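Local coordinates for SPbeta prophage-derived uncharacterized protein YonK (Bacillus subtilis, PDB 2H4O), which is of unknown function but assembles into an octamer and belongs to the YonK family, encoded by the SPbeta prophage, at residues A[14-17]-A[18-21]. Numbering follows the deposited sequence.
Sequences FFDM and DVME
The carboxylate of Asp16 folds over the start of the turn that follows it, its OD1 meeting the backbone of Asp18 and Val19 and CG2 of the Val19 side chain. Asp16 turns CG away from its own N and beside its carbonyl carbon (chi1 -169°), which sends the carboxylate along the chain toward the turn. There OD1 accepts a fairly straight hydrogen bond from Val19 N at 3.1 Å, met nearly along the C-O axis. Asp18 N adds a weak, bent bond to the same oxygen, at an N-H...O angle of 125°. The carboxylate of Asp18 comes across that of Asp16 with the two planes 82° apart, and its OD2 sits 3.0 Å from Asp16 OD1, two acidic oxygens close together with no hydrogen bond between them. The backbone beside these carboxylates closes a beta hairpin between strands 14-16 and 21-25, where Asp16 and Glu21 form an antiparallel hydrogen-bonded pair: Asp16 N reaches Glu21 O at 3.0 Å, and Glu21 N returns to Asp16 O at 2.8 Å. Two residues, Met20 and Glu21, stand opposite the single residue Asp16, a G1 beta bulge with Met20 in the left-handed region. The selenomethionine side chains of Met17 and Met20 pass obliquely, CG of Met17 resting 4.0 Å from SE of Met20; that same selenium lies near the plane of the Phe15 ring, 4.5 Å from Phe15 CZ at its edge. Phe15 also packs on Val47 of a second subunit, and Phe14 pairs antiparallel with a strand of that subunit, so the sheet runs on across the interface. Glu21 sends OE2 to a salt bridge with Lys60 of a third subunit.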
loop_
_atom_site.group_PDB
_atom_site.type_symbol
_atom_site.label_atom_id
_atom_site.label_comp_id
_atom_site.label_asym_id
_atom_site.label_seq_id
_atom_site.Cartn_x
_atom_site.Cartn_y
_atom_site.Cartn_z
ATOM N N PHE A 14 -7.043 12.021 20.936
ATOM C CA PHE A 14 -6.158 12.723 21.856
ATOM C C PHE A 14 -5.775 11.776 22.998
ATOM O O PHE A 14 -6.619 11.314 23.755
ATOM C CB PHE A 14 -6.865 13.938 22.403
ATOM C CG PHE A 14 -6.003 14.792 23.228
ATOM C CD1 PHE A 14 -5.141 15.705 22.630
ATOM C CD2 PHE A 14 -6.016 14.678 24.620
ATOM C CE1 PHE A 14 -4.294 16.501 23.427
ATOM C CE2 PHE A 14 -5.182 15.460 25.407
ATOM C CZ PHE A 14 -4.322 16.371 24.813
ATOM N N PHE A 15 -4.485 11.493 23.111
ATOM C CA PHE A 15 -3.975 10.554 24.101
ATOM C C PHE A 15 -3.569 11.105 25.451
ATOM O O PHE A 15 -2.736 11.993 25.556
ATOM C CB PHE A 15 -2.796 9.800 23.515
ATOM C CG PHE A 15 -2.222 8.776 24.432
ATOM C CD1 PHE A 15 -3.036 7.822 25.018
ATOM C CD2 PHE A 15 -0.849 8.702 24.650
ATOM C CE1 PHE A 15 -2.495 6.801 25.807
ATOM C CE2 PHE A 15 -0.307 7.679 25.435
ATOM C CZ PHE A 15 -1.140 6.727 26.010
ATOM N N ASP A 16 -4.170 10.543 26.493
ATOM C CA ASP A 16 -3.891 10.918 27.871
ATOM C C ASP A 16 -3.508 9.635 28.601
ATOM O O ASP A 16 -4.366 8.817 28.959
ATOM C CB ASP A 16 -5.117 11.549 28.515
ATOM C CG ASP A 16 -4.797 12.202 29.847
ATOM O OD1 ASP A 16 -4.511 11.476 30.831
ATOM O OD2 ASP A 16 -4.816 13.447 29.903
HETATM N N MSE A 17 -2.202 9.477 28.801
HETATM C CA MSE A 17 -1.641 8.298 29.424
HETATM C C MSE A 17 -1.792 8.257 30.920
HETATM O O MSE A 17 -1.570 7.216 31.534
HETATM C CB MSE A 17 -0.168 8.190 29.066
HETATM C CG MSE A 17 0.473 6.911 29.551
HETATM SE SE MSE A 17 2.365 6.973 29.330
HETATM C CE MSE A 17 2.726 8.720 30.177
ATOM N N ASP A 18 -2.170 9.392 31.501
ATOM C CA ASP A 18 -2.346 9.501 32.955
ATOM C C ASP A 18 -3.589 8.708 33.342
ATOM O O ASP A 18 -3.561 7.895 34.268
ATOM C CB ASP A 18 -2.492 10.972 33.351
ATOM C CG ASP A 18 -1.526 11.874 32.590
ATOM O OD1 ASP A 18 -0.300 11.648 32.685
ATOM O OD2 ASP A 18 -1.991 12.805 31.882
ATOM N N VAL A 19 -4.673 8.933 32.602
ATOM C CA VAL A 19 -5.927 8.230 32.834
ATOM C C VAL A 19 -5.984 7.069 31.854
ATOM O O VAL A 19 -6.932 6.290 31.848
ATOM C CB VAL A 19 -7.125 9.135 32.571
ATOM C CG1 VAL A 19 -8.357 8.578 33.276
ATOM C CG2 VAL A 19 -6.819 10.542 33.035
HETATM N N MSE A 20 -4.953 6.972 31.017
HETATM C CA MSE A 20 -4.853 5.931 30.005
HETATM C C MSE A 20 -6.072 5.848 29.082
HETATM O O MSE A 20 -6.663 4.781 28.898
HETATM C CB MSE A 20 -4.604 4.579 30.667
HETATM C CG MSE A 20 -3.127 4.270 30.889
HETATM SE SE MSE A 20 -2.112 3.832 29.257
HETATM C CE MSE A 20 -2.349 1.919 29.227
ATOM N N GLU A 21 -6.427 6.984 28.488
ATOM C CA GLU A 21 -7.564 7.055 27.578
ATOM C C GLU A 21 -7.286 7.831 26.279
ATOM O O GLU A 21 -6.541 8.800 26.241
ATOM C CB GLU A 21 -8.756 7.703 28.277
ATOM C CG GLU A 21 -9.109 7.075 29.614
ATOM C CD GLU A 21 -10.330 7.710 30.254
ATOM O OE1 GLU A 21 -10.404 8.962 30.298
ATOM O OE2 GLU A 21 -11.211 6.952 30.722
#